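Local coordinates for T9SS C-terminal target domain-containing protein (Bacteroides cellulosilyticus, PDB 5JVK) that probably hydrolyses O-glycosidic bonds as an endo-acting family 39 glycoside hydrolase of a gut Bacteroides, at residues 103-108 / 366-371; 409-414 / 493-498; 416-421 / 439-444; 429-434 / 443-448. All coordinates share one frame; numbering follows the deposited sequence.

Contact 1: 103-108 / 366-371; sequences PLDMGV and RHYMSP
D105 and P371 meet backbone to backbone. The CA of D105 points its hydrogen at P371 O, 3.5 Å away, with an angle of 157° at the hydrogen. D105 CB also rests near P371 O, at 3.8 Å. No direct hydrogen bond joins the two segments. The side chain of D105 reaches further, toward Y368. Its OD2 lies 3.8 Å from Y368 CE1, at the ring edge and in the ring plane. The carboxylate and ring planes are 52° apart, so the two groups meet at a slant. The D105 carboxyl carbon CG sits between its own N and carbonyl carbon (chi1 59°). This turns the acid group toward the loop 366-371. Y368 has CG anti to its backbone N, which sends the ring back toward D105. A water lies 2.9 Å from D105 OD2 and 2.9 Å from S370 O, and probably bridges them. The contact sits at the closure of the eight-stranded parallel (beta/alpha)8 barrel. Strand 106-109 is the first and strand 373-375 the last. D105 and G107 form backbone hydrogen bonds with V373, which zip the two strands together. The contact lies just before the starts of both strands. Second-shell residues fix the groups. R365 of helix 350-366 forms a salt bridge with D105 OD1 and probably balances the acid's charge. S370 OG bonds to the backbone of V336 and G372. L104 O and P371 O, two acceptors 3.4 Å apart, both face R132 NE, which bonds to the first and weakly to the second.

Contact 2: 409-414 / 493-498; sequences AVVASL and PQYLVV
The main interaction is a CH-pi contact between L414 and Y495. L414 CD1 lies over one face of the Y495 ring, 3.5 Å from its centroid and 21° off the ring normal. Y495 CG is anti to its carbonyl carbon (chi1 -48°), and the ring reaches across to the helix. Most of the rest is apolar. The other L414 branch, CD2, meets V497 CG2 at 3.4 Å, so the leucine straddles two residues on the same face of the strand. V410 CG1 touches Y495 CE2 at 4.0 Å. V411 places a methyl beside the phenol oxygen, with CG2 3.5 Å from Y495 OH. Hydrogen bonds stay within the helix: S413 OG donates to V410 O at 2.7 Å, and L414 N uses the same oxygen. Helix 403-415 follows the last barrel strand. Strand 494-498 belongs to the antiparallel sheet beside the barrel. The axes of segment 409-414 and strand 494-498 come within 10.5 Å, inclined by 26°. F442, T444 and L362 also pack on Y495, which joins sheet and barrel. An alanine in place of Y495 is likely to open a gap under L414 and leave its CD1 without a ring to cover. With no hydrogen bond between helix and strand, this interface depends on side-chain fit.

Contact 3: 416-421 / 439-444; sequences KNYTFQ and ETTFYT
The Y418 ring lies flat against T441, and the two side chains point at each other. T441 OG1 stands 3.1 Å above the ring plane, over its centre. T441 CB also lies over this face, 4.0 Å from the centroid and 15° off the normal, a CH-pi contact. T441 OG1 lies between its own N and carbonyl carbon (chi1 62°), which turns the hydroxyl onto the ring. CG2 of the same threonine reaches Y418 CE1 at 3.6 Å. F442 meets the tyrosine differently. Y418 CD2 lies in the plane of the F442 ring, at its edge, 3.8 Å from F442 CE1. Strands 419-425 and 439-447 are not sheet neighbours; strand 429-436 runs between them. T441 and F442 both face F434 of that strand, a classic beta bulge. F442 and F434 also bring their rings together nearly parallel, about 10° between planes. Further along, Q421 and T440 pass alongside, running opposite ways. Q421 is bent at chi2, and its CG lies 3.7 Å from T440 OG1. R365 of helix 350-366 donates to the backbone oxygens of both K416 and Y418, and so ties this turn to the barrel wall.

Contact 4: 429-434 / 443-448; sequences NKVLAF and YTAWTT
W446 holds its CG between its own N and carbonyl carbon (chi1 73°), which swings the indole onto K430 and L432. K430 bends at chi2 (83°), and its chain crosses that indole at a slant. The two segments are strands of one antiparallel beta hairpin, 429-436 with 439-447. K430 with W446 and L432 with T444 are the hydrogen-bonded pairs; each has two backbone bonds. K430 N to W446 O, at 2.9 Å, is nearly straight. On the W446 side of the sheet, K430 CB sits over the face of the six-membered ring, 3.9 Å from its centroid. L432 CD1 comes obliquely to W446 CH2 at 3.5 Å. Both K430 NZ and W446 NE1 bond to OD1 of D297, in a loop of the barrel, and the lysine does so as a salt bridge. A serine in place of W446 would probably leave K430 CB and L432 CD1 without their aromatic surface and D297 with one donor fewer. On the other side of the sheet, A433 CB meets Y443 CD2 at 3.7 Å and V431 CG2 meets A445 CB at 4.1 Å. At the end of the hairpin, T447 OG1 donates to N429 OD1 at 2.7 Å, with a C=O...donor angle of 174°.

Overall arrangement
Contacts 2, 3 and 4 all reach one antiparallel sheet; contact 2 packs helix 403-415 on it. Contact 1 closes the barrel beside it. Contacts 3 and 4 share Y443 and T444, with centres 12 Å apart. Contact 2 adds the next strand: L496 N lies 2.7 Å from Y443 O and Q494 O 2.8 Å from A445 N, both probable hydrogen bonds. Contact 1 lies 14 Å from contact 3, centre to centre. R365 links them, through D105 in one and the backbone of K416 and Y418 in the other. Contact 1 sits where barrel strands begin. In barrel glycosidases the active site lies at the opposite strand ends, so contact 1 is probably remote from catalysis.

Contact 1: 103-108 / 366-371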
loop_
_atom_site.group_PDB
_atom_site.type_symbol
_atom_site.label_atom_id
_atom_site.label_comp_id
_atom_site.label_asym_id
_atom_site.label_seq_id
_atom_site.Cartn_x
_atom_site.Cartn_y
_atom_site.Cartn_z
ATOM N N PRO A 103 4.726 -7.013 7.880
ATOM C CA PRO A 103 4.610 -5.654 8.419
ATOM C C PRO A 103 3.186 -5.260 8.807
ATOM O O PRO A 103 2.290 -5.246 7.964
ATOM C CB PRO A 103 5.119 -4.777 7.272
ATOM C CG PRO A 103 6.074 -5.649 6.547
ATOM C CD PRO A 103 5.471 -7.022 6.604
ATOM N N LEU A 104 3.007 -4.942 10.086
ATOM C CA LEU A 104 1.723 -4.529 10.649
ATOM C C LEU A 104 1.326 -3.101 10.263
ATOM O O LEU A 104 0.173 -2.717 10.467
ATOM C CB LEU A 104 1.746 -4.660 12.177
ATOM C CG LEU A 104 1.979 -6.074 12.732
ATOM C CD1 LEU A 104 2.228 -6.035 14.233
ATOM C CD2 LEU A 104 0.807 -6.993 12.414
ATOM N N ASP A 105 2.276 -2.325 9.728
ATOM C CA ASP A 105 2.021 -0.960 9.240
ATOM C C ASP A 105 1.817 -0.842 7.719
ATOM O O ASP A 105 1.471 0.236 7.236
ATOM C CB ASP A 105 3.120 0.015 9.718
ATOM C CG ASP A 105 4.526 -0.369 9.251
ATOM O OD1 ASP A 105 4.727 -1.478 8.709
ATOM O OD2 ASP A 105 5.447 0.445 9.455
ATOM N N MET A 106 2.021 -1.930 6.974
ATOM C CA MET A 106 1.785 -1.927 5.526
ATOM C C MET A 106 0.317 -2.196 5.225
ATOM O O MET A 106 -0.196 -3.265 5.547
ATOM C CB MET A 106 2.657 -2.968 4.803
ATOM C CG MET A 106 4.088 -2.514 4.556
ATOM S SD MET A 106 5.061 -3.613 3.503
ATOM C CE MET A 106 4.160 -3.539 1.955
ATOM N N GLY A 107 -0.345 -1.220 4.606
ATOM C CA GLY A 107 -1.714 -1.375 4.118
ATOM C C GLY A 107 -1.793 -1.093 2.630
ATOM O O GLY A 107 -0.825 -0.623 2.033
ATOM N N VAL A 108 -2.950 -1.374 2.035
ATOM C CA VAL A 108 -3.198 -1.067 0.624
ATOM C C VAL A 108 -4.680 -0.761 0.383
ATOM O O VAL A 108 -5.554 -1.421 0.940
ATOM C CB VAL A 108 -2.714 -2.215 -0.296
ATOM C CG1 VAL A 108 -3.518 -3.494 -0.078
ATOM C CG2 VAL A 108 -2.751 -1.791 -1.762
ATOM N N ARG A 366 11.620 4.119 9.376
ATOM C CA ARG A 366 12.746 4.907 9.906
ATOM C C ARG A 366 12.266 5.980 10.878
ATOM O O ARG A 366 12.762 6.068 12.000
ATOM C CB ARG A 366 13.525 5.561 8.766
ATOM C CG ARG A 366 14.775 6.317 9.192
ATOM C CD ARG A 366 15.210 7.276 8.105
ATOM N NE ARG A 366 16.385 8.049 8.492
ATOM C CZ ARG A 366 16.857 9.111 7.833
ATOM N NH1 ARG A 366 16.255 9.576 6.736
ATOM N NH2 ARG A 366 17.946 9.724 8.287
ATOM N N HIS A 367 11.297 6.777 10.432
ATOM C CA HIS A 367 10.681 7.829 11.245
ATOM C C HIS A 367 9.338 7.335 11.802
ATOM O O HIS A 367 8.322 8.027 11.687
ATOM C CB HIS A 367 10.457 9.088 10.392
ATOM C CG HIS A 367 11.678 9.566 9.668
ATOM N ND1 HIS A 367 12.652 10.331 10.274
ATOM C CD2 HIS A 367 12.074 9.403 8.384
ATOM C CE1 HIS A 367 13.600 10.608 9.397
ATOM N NE2 HIS A 367 13.272 10.060 8.241
ATOM N N TYR A 368 9.341 6.149 12.418
ATOM C CA TYR A 368 8.096 5.460 12.792
ATOM C C TYR A 368 7.151 6.334 13.611
ATOM O O TYR A 368 7.524 6.843 14.668
ATOM C CB TYR A 368 8.357 4.156 13.560
ATOM C CG TYR A 368 7.081 3.367 13.794
ATOM C CD1 TYR A 368 6.452 2.705 12.742
ATOM C CD2 TYR A 368 6.483 3.313 15.059
ATOM C CE1 TYR A 368 5.273 1.998 12.939
ATOM C CE2 TYR A 368 5.304 2.605 15.268
ATOM C CZ TYR A 368 4.702 1.951 14.203
ATOM O OH TYR A 368 3.537 1.245 14.392
ATOM N N MET A 369 5.937 6.509 13.095
ATOM C CA MET A 369 4.871 7.221 13.808
ATOM C C MET A 369 3.459 6.712 13.495
ATOM O O MET A 369 2.632 6.644 14.401
ATOM C CB MET A 369 4.985 8.740 13.585
ATOM C CG MET A 369 4.689 9.230 12.177
ATOM S SD MET A 369 3.007 9.854 11.995
ATOM C CE MET A 369 2.890 10.045 10.218
ATOM N N SER A 370 3.181 6.360 12.237
ATOM C CA SER A 370 1.867 5.850 11.838
ATOM C C SER A 370 1.778 4.328 11.999
ATOM O O SER A 370 2.719 3.616 11.637
ATOM C CB SER A 370 1.578 6.221 10.381
ATOM O OG SER A 370 0.267 5.836 10.005
ATOM N N PRO A 371 0.643 3.820 12.533
ATOM C CA PRO A 371 0.411 2.371 12.567
ATOM C C PRO A 371 -0.172 1.789 11.271
ATOM O O PRO A 371 -0.380 0.581 11.198
ATOM C CB PRO A 371 -0.587 2.213 13.715
ATOM C CG PRO A 371 -1.376 3.472 13.683
ATOM C CD PRO A 371 -0.434 4.555 13.229
HETATM O O HOH W 1 4.403 3.134 9.385
#

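Contact 2: 409-414 / 493-498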
loop_
_atom_site.group_PDB
_atom_site.type_symbol
_atom_site.label_atom_id
_atom_site.label_comp_id
_atom_site.label_asym_id
_atom_site.label_seq_id
_atom_site.Cartn_x
_atom_site.Cartn_y
_atom_site.Cartn_z
ATOM N N ALA A 409 6.405 -6.840 -2.130
ATOM C CA ALA A 409 6.632 -8.160 -1.537
ATOM C C ALA A 409 8.031 -8.277 -0.935
ATOM O O ALA A 409 8.194 -8.796 0.177
ATOM C CB ALA A 409 6.411 -9.254 -2.572
ATOM N N VAL A 410 9.029 -7.780 -1.662
ATOM C CA VAL A 410 10.420 -7.864 -1.220
ATOM C C VAL A 410 10.661 -6.957 -0.006
ATOM O O VAL A 410 11.236 -7.410 0.989
ATOM C CB VAL A 410 11.410 -7.548 -2.368
ATOM C CG1 VAL A 410 12.848 -7.486 -1.860
ATOM C CG2 VAL A 410 11.290 -8.589 -3.476
ATOM N N VAL A 411 10.211 -5.702 -0.072
ATOM C CA VAL A 411 10.403 -4.765 1.047
ATOM C C VAL A 411 9.648 -5.206 2.312
ATOM O O VAL A 411 10.128 -4.990 3.424
ATOM C CB VAL A 411 10.073 -3.294 0.662
ATOM C CG1 VAL A 411 8.571 -3.045 0.577
ATOM C CG2 VAL A 411 10.725 -2.324 1.640
ATOM N N ALA A 412 8.482 -5.827 2.131
ATOM C CA ALA A 412 7.736 -6.434 3.235
ATOM C C ALA A 412 8.505 -7.583 3.889
ATOM O O ALA A 412 8.548 -7.675 5.117
ATOM C CB ALA A 412 6.384 -6.934 2.750
ATOM N N SER A 413 9.106 -8.447 3.066
ATOM C CA SER A 413 9.860 -9.613 3.558
ATOM C C SER A 413 11.115 -9.253 4.364
ATOM O O SER A 413 11.535 -10.019 5.231
ATOM C CB SER A 413 10.256 -10.535 2.397
ATOM O OG SER A 413 11.336 -9.997 1.657
ATOM N N LEU A 414 11.706 -8.098 4.063
ATOM C CA LEU A 414 12.900 -7.616 4.764
ATOM C C LEU A 414 12.570 -6.783 5.998
ATOM O O LEU A 414 13.152 -7.011 7.054
ATOM C CB LEU A 414 13.788 -6.820 3.804
ATOM C CG LEU A 414 14.628 -7.740 2.902
ATOM C CD1 LEU A 414 14.611 -7.314 1.440
ATOM C CD2 LEU A 414 16.047 -7.835 3.439
ATOM N N PRO A 493 15.928 0.399 -3.817
ATOM C CA PRO A 493 16.746 -0.024 -2.680
ATOM C C PRO A 493 17.277 -1.452 -2.781
ATOM O O PRO A 493 16.593 -2.335 -3.305
ATOM C CB PRO A 493 15.787 0.092 -1.489
ATOM C CG PRO A 493 14.783 1.096 -1.912
ATOM C CD PRO A 493 14.598 0.867 -3.379
ATOM N N GLN A 494 18.499 -1.647 -2.291
ATOM C CA GLN A 494 19.069 -2.975 -2.092
ATOM C C GLN A 494 19.310 -3.160 -0.604
ATOM O O GLN A 494 19.288 -2.192 0.158
ATOM C CB GLN A 494 20.360 -3.153 -2.898
ATOM C CG GLN A 494 21.558 -2.354 -2.406
ATOM C CD GLN A 494 22.653 -2.266 -3.445
ATOM O OE1 GLN A 494 23.704 -2.883 -3.302
ATOM N NE2 GLN A 494 22.407 -1.502 -4.506
ATOM N N TYR A 495 19.550 -4.404 -0.202
ATOM C CA TYR A 495 19.541 -4.791 1.201
ATOM C C TYR A 495 20.716 -5.706 1.555
ATOM O O TYR A 495 21.021 -6.641 0.812
ATOM C CB TYR A 495 18.229 -5.511 1.524
ATOM C CG TYR A 495 16.984 -4.809 1.025
ATOM C CD1 TYR A 495 16.367 -3.818 1.784
ATOM C CD2 TYR A 495 16.426 -5.135 -0.210
ATOM C CE1 TYR A 495 15.223 -3.174 1.331
ATOM C CE2 TYR A 495 15.283 -4.501 -0.673
ATOM C CZ TYR A 495 14.687 -3.518 0.099
ATOM O OH TYR A 495 13.557 -2.884 -0.358
ATOM N N LEU A 496 21.360 -5.428 2.691
ATOM C CA LEU A 496 22.395 -6.291 3.260
ATOM C C LEU A 496 21.840 -6.985 4.501
ATOM O O LEU A 496 21.740 -6.372 5.561
ATOM C CB LEU A 496 23.637 -5.479 3.635
ATOM C CG LEU A 496 24.514 -4.962 2.493
ATOM C CD1 LEU A 496 25.446 -3.869 2.995
ATOM C CD2 LEU A 496 25.312 -6.094 1.861
ATOM N N VAL A 497 21.488 -8.260 4.361
ATOM C CA VAL A 497 20.891 -9.043 5.447
ATOM C C VAL A 497 21.985 -9.645 6.334
ATOM O O VAL A 497 23.040 -10.028 5.835
ATOM C CB VAL A 497 19.991 -10.167 4.884
ATOM C CG1 VAL A 497 19.348 -10.978 6.008
ATOM C CG2 VAL A 497 18.924 -9.573 3.973
ATOM N N VAL A 498 21.722 -9.726 7.640
ATOM C CA VAL A 498 22.663 -10.302 8.612
ATOM C C VAL A 498 22.393 -11.803 8.802
ATOM O O VAL A 498 21.240 -12.219 8.930
ATOM C CB VAL A 498 22.592 -9.566 9.971
ATOM C CG1 VAL A 498 23.503 -10.224 11.008
ATOM C CG2 VAL A 498 22.963 -8.095 9.792
#

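Contact 3: 416-421 / 439-444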
loop_
_atom_site.group_PDB
_atom_site.type_symbol
_atom_site.label_atom_id
_atom_site.label_comp_id
_atom_site.label_asym_id
_atom_site.label_seq_id
_atom_site.Cartn_x
_atom_site.Cartn_y
_atom_site.Cartn_z
ATOM N N LYS A 416 9.728 -6.637 7.853
ATOM C CA LYS A 416 8.975 -7.371 8.870
ATOM C C LYS A 416 8.421 -6.380 9.915
ATOM O O LYS A 416 7.731 -5.433 9.542
ATOM C CB LYS A 416 9.841 -8.478 9.492
ATOM C CG LYS A 416 10.400 -9.509 8.525
ATOM C CD LYS A 416 11.125 -10.600 9.306
ATOM C CE LYS A 416 11.657 -11.710 8.417
ATOM N NZ LYS A 416 12.932 -11.326 7.756
ATOM N N ASN A 417 8.736 -6.573 11.198
ATOM C CA ASN A 417 8.406 -5.611 12.238
ATOM C C ASN A 417 9.660 -5.148 12.974
ATOM O O ASN A 417 9.612 -4.827 14.163
ATOM C CB ASN A 417 7.391 -6.241 13.183
ATOM C CG ASN A 417 6.036 -6.383 12.538
ATOM O OD1 ASN A 417 5.589 -7.480 12.208
ATOM N ND2 ASN A 417 5.387 -5.255 12.325
ATOM N N TYR A 418 10.774 -5.088 12.245
ATOM C CA TYR A 418 12.039 -4.607 12.795
ATOM C C TYR A 418 11.975 -3.094 13.011
ATOM O O TYR A 418 11.352 -2.378 12.229
ATOM C CB TYR A 418 13.206 -4.941 11.853
ATOM C CG TYR A 418 13.508 -6.419 11.686
ATOM C CD1 TYR A 418 13.659 -7.255 12.795
ATOM C CD2 TYR A 418 13.687 -6.977 10.417
ATOM C CE1 TYR A 418 13.952 -8.605 12.644
ATOM C CE2 TYR A 418 13.983 -8.324 10.256
ATOM C CZ TYR A 418 14.115 -9.135 11.371
ATOM O OH TYR A 418 14.405 -10.473 11.218
ATOM N N THR A 419 12.619 -2.621 14.074
ATOM C CA THR A 419 12.664 -1.196 14.383
ATOM C C THR A 419 13.959 -0.569 13.860
ATOM O O THR A 419 14.972 -1.253 13.675
ATOM C CB THR A 419 12.534 -0.948 15.895
ATOM O OG1 THR A 419 13.577 -1.635 16.592
ATOM C CG2 THR A 419 11.186 -1.439 16.398
ATOM N N PHE A 420 13.908 0.740 13.629
ATOM C CA PHE A 420 15.035 1.482 13.068
ATOM C C PHE A 420 16.177 1.601 14.079
ATOM O O PHE A 420 15.943 1.927 15.240
ATOM C CB PHE A 420 14.575 2.869 12.610
ATOM C CG PHE A 420 15.696 3.768 12.178
ATOM C CD1 PHE A 420 16.375 3.527 10.989
ATOM C CD2 PHE A 420 16.082 4.851 12.967
ATOM C CE1 PHE A 420 17.417 4.351 10.594
ATOM C CE2 PHE A 420 17.123 5.676 12.576
ATOM C CZ PHE A 420 17.786 5.427 11.387
ATOM N N GLN A 421 17.400 1.340 13.620
ATOM C CA GLN A 421 18.591 1.338 14.472
ATOM C C GLN A 421 19.431 2.596 14.295
ATOM O O GLN A 421 19.681 3.317 15.261
ATOM C CB GLN A 421 19.465 0.118 14.165
ATOM C CG GLN A 421 18.809 -1.220 14.464
ATOM C CD GLN A 421 18.565 -1.442 15.949
ATOM O OE1 GLN A 421 19.445 -1.201 16.776
ATOM N NE2 GLN A 421 17.364 -1.906 16.294
ATOM N N GLU A 439 19.758 -5.271 18.270
ATOM C CA GLU A 439 20.683 -5.862 17.288
ATOM C C GLU A 439 20.213 -5.603 15.853
ATOM O O GLU A 439 19.036 -5.791 15.540
ATOM C CB GLU A 439 20.795 -7.374 17.500
ATOM C CG GLU A 439 21.444 -7.797 18.807
ATOM C CD GLU A 439 21.571 -9.309 18.915
ATOM O OE1 GLU A 439 22.241 -9.913 18.045
ATOM O OE2 GLU A 439 21.001 -9.896 19.863
ATOM N N THR A 440 21.145 -5.203 14.990
ATOM C CA THR A 440 20.860 -4.925 13.582
ATOM C C THR A 440 20.662 -6.229 12.798
ATOM O O THR A 440 21.506 -7.121 12.865
ATOM C CB THR A 440 22.002 -4.095 12.959
ATOM O OG1 THR A 440 22.076 -2.827 13.622
ATOM C CG2 THR A 440 21.794 -3.865 11.459
ATOM N N THR A 441 19.547 -6.326 12.069
ATOM C CA THR A 441 19.208 -7.517 11.272
ATOM C C THR A 441 19.400 -7.323 9.763
ATOM O O THR A 441 19.684 -8.291 9.057
ATOM C CB THR A 441 17.764 -7.994 11.529
ATOM O OG1 THR A 441 16.832 -6.971 11.154
ATOM C CG2 THR A 441 17.574 -8.354 12.995
ATOM N N PHE A 442 19.219 -6.096 9.268
ATOM C CA PHE A 442 19.578 -5.763 7.888
ATOM C C PHE A 442 19.878 -4.276 7.696
ATOM O O PHE A 442 19.487 -3.439 8.517
ATOM C CB PHE A 442 18.485 -6.225 6.907
ATOM C CG PHE A 442 17.266 -5.334 6.866
ATOM C CD1 PHE A 442 16.250 -5.474 7.802
ATOM C CD2 PHE A 442 17.125 -4.371 5.871
ATOM C CE1 PHE A 442 15.125 -4.662 7.757
ATOM C CE2 PHE A 442 16.002 -3.557 5.825
ATOM C CZ PHE A 442 15.000 -3.701 6.770
ATOM N N TYR A 443 20.593 -3.977 6.611
ATOM C CA TYR A 443 20.852 -2.609 6.163
ATOM C C TYR A 443 20.191 -2.433 4.811
ATOM O O TYR A 443 20.166 -3.373 4.021
ATOM C CB TYR A 443 22.354 -2.340 6.019
ATOM C CG TYR A 443 23.164 -2.692 7.242
ATOM C CD1 TYR A 443 23.576 -4.005 7.475
ATOM C CD2 TYR A 443 23.522 -1.715 8.172
ATOM C CE1 TYR A 443 24.313 -4.337 8.600
ATOM C CE2 TYR A 443 24.264 -2.037 9.300
ATOM C CZ TYR A 443 24.652 -3.350 9.513
ATOM O OH TYR A 443 25.385 -3.683 10.629
ATOM N N THR A 444 19.655 -1.244 4.542
ATOM C CA THR A 444 19.138 -0.912 3.212
ATOM C C THR A 444 19.927 0.255 2.647
ATOM O O THR A 444 20.379 1.115 3.398
ATOM C CB THR A 444 17.627 -0.592 3.204
ATOM O OG1 THR A 444 17.195 -0.400 1.851
ATOM C CG2 THR A 444 17.292 0.657 4.022
#

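Contact 4: 429-434 / 443-448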
loop_
_atom_site.group_PDB
_atom_site.type_symbol
_atom_site.label_atom_id
_atom_site.label_comp_id
_atom_site.label_asym_id
_atom_site.label_seq_id
_atom_site.Cartn_x
_atom_site.Cartn_y
_atom_site.Cartn_z
ATOM N N ASN A 429 22.560 9.974 -0.982
ATOM C CA ASN A 429 22.581 8.523 -0.778
ATOM C C ASN A 429 22.127 8.201 0.643
ATOM O O ASN A 429 22.350 8.989 1.561
ATOM C CB ASN A 429 23.993 7.978 -1.014
ATOM C CG ASN A 429 24.527 8.316 -2.396
ATOM O OD1 ASN A 429 23.814 8.201 -3.391
ATOM N ND2 ASN A 429 25.781 8.739 -2.463
ATOM N N LYS A 430 21.489 7.044 0.812
ATOM C CA LYS A 430 20.981 6.590 2.107
ATOM C C LYS A 430 21.541 5.220 2.414
ATOM O O LYS A 430 21.522 4.350 1.552
ATOM C CB LYS A 430 19.450 6.484 2.089
ATOM C CG LYS A 430 18.698 7.615 2.770
ATOM C CD LYS A 430 18.525 8.816 1.866
ATOM C CE LYS A 430 17.435 9.732 2.388
ATOM N NZ LYS A 430 17.281 10.919 1.507
ATOM N N VAL A 431 22.034 5.036 3.637
ATOM C CA VAL A 431 22.343 3.712 4.182
ATOM C C VAL A 431 21.757 3.662 5.592
ATOM O O VAL A 431 22.192 4.406 6.471
ATOM C CB VAL A 431 23.859 3.414 4.211
ATOM C CG1 VAL A 431 24.115 1.994 4.712
ATOM C CG2 VAL A 431 24.468 3.592 2.824
ATOM N N LEU A 432 20.765 2.796 5.790
ATOM C CA LEU A 432 19.970 2.760 7.017
ATOM C C LEU A 432 19.996 1.358 7.605
ATOM O O LEU A 432 19.956 0.383 6.861
ATOM C CB LEU A 432 18.520 3.146 6.713
ATOM C CG LEU A 432 18.259 4.383 5.853
ATOM C CD1 LEU A 432 16.788 4.458 5.481
ATOM C CD2 LEU A 432 18.702 5.642 6.581
ATOM N N ALA A 433 20.051 1.269 8.934
ATOM C CA ALA A 433 20.063 -0.013 9.650
ATOM C C ALA A 433 18.747 -0.228 10.396
ATOM O O ALA A 433 18.232 0.690 11.035
ATOM C CB ALA A 433 21.226 -0.056 10.626
ATOM N N PHE A 434 18.212 -1.440 10.303
ATOM C CA PHE A 434 17.014 -1.842 11.035
ATOM C C PHE A 434 17.334 -3.100 11.825
ATOM O O PHE A 434 18.327 -3.777 11.550
ATOM C CB PHE A 434 15.860 -2.106 10.072
ATOM C CG PHE A 434 15.374 -0.878 9.364
ATOM C CD1 PHE A 434 14.284 -0.166 9.845
ATOM C CD2 PHE A 434 16.015 -0.425 8.219
ATOM C CE1 PHE A 434 13.836 0.975 9.195
ATOM C CE2 PHE A 434 15.573 0.713 7.563
ATOM C CZ PHE A 434 14.480 1.413 8.050
ATOM N N TYR A 443 20.593 -3.977 6.611
ATOM C CA TYR A 443 20.852 -2.609 6.163
ATOM C C TYR A 443 20.191 -2.433 4.811
ATOM O O TYR A 443 20.166 -3.373 4.021
ATOM C CB TYR A 443 22.354 -2.340 6.019
ATOM C CG TYR A 443 23.164 -2.692 7.242
ATOM C CD1 TYR A 443 23.576 -4.005 7.475
ATOM C CD2 TYR A 443 23.522 -1.715 8.172
ATOM C CE1 TYR A 443 24.313 -4.337 8.600
ATOM C CE2 TYR A 443 24.264 -2.037 9.300
ATOM C CZ TYR A 443 24.652 -3.350 9.513
ATOM O OH TYR A 443 25.385 -3.683 10.629
ATOM N N THR A 444 19.655 -1.244 4.542
ATOM C CA THR A 444 19.138 -0.912 3.212
ATOM C C THR A 444 19.927 0.255 2.647
ATOM O O THR A 444 20.379 1.115 3.398
ATOM C CB THR A 444 17.627 -0.592 3.204
ATOM O OG1 THR A 444 17.195 -0.400 1.851
ATOM C CG2 THR A 444 17.292 0.657 4.022
ATOM N N ALA A 445 20.085 0.282 1.326
ATOM C CA ALA A 445 20.857 1.333 0.669
ATOM C C ALA A 445 20.276 1.695 -0.689
ATOM O O ALA A 445 19.906 0.817 -1.466
ATOM C CB ALA A 445 22.311 0.912 0.527
ATOM N N TRP A 446 20.192 2.994 -0.955
ATOM C CA TRP A 446 19.743 3.506 -2.244
ATOM C C TRP A 446 20.310 4.899 -2.491
ATOM O O TRP A 446 20.838 5.537 -1.577
ATOM C CB TRP A 446 18.206 3.520 -2.327
ATOM C CG TRP A 446 17.495 4.583 -1.514
ATOM C CD1 TRP A 446 17.248 5.870 -1.886
ATOM C CD2 TRP A 446 16.910 4.425 -0.216
ATOM N NE1 TRP A 446 16.562 6.529 -0.900
ATOM C CE2 TRP A 446 16.345 5.667 0.141
ATOM C CE3 TRP A 446 16.821 3.356 0.687
ATOM C CZ2 TRP A 446 15.691 5.873 1.360
ATOM C CZ3 TRP A 446 16.167 3.561 1.903
ATOM C CH2 TRP A 446 15.612 4.812 2.226
ATOM N N THR A 447 20.188 5.354 -3.734
ATOM C CA THR A 447 20.557 6.713 -4.110
ATOM C C THR A 447 19.339 7.425 -4.685
ATOM O O THR A 447 18.496 6.802 -5.331
ATOM C CB THR A 447 21.737 6.750 -5.115
ATOM O OG1 THR A 447 22.072 8.112 -5.414
ATOM C CG2 THR A 447 21.428 6.012 -6.420
ATOM N N THR A 448 19.254 8.731 -4.432
ATOM C CA THR A 448 18.246 9.585 -5.058
ATOM C C THR A 448 18.614 9.964 -6.504
ATOM O O THR A 448 17.758 10.425 -7.257
ATOM C CB THR A 448 18.013 10.867 -4.235
ATOM O OG1 THR A 448 19.248 11.575 -4.070
ATOM C CG2 THR A 448 17.448 10.519 -2.866
#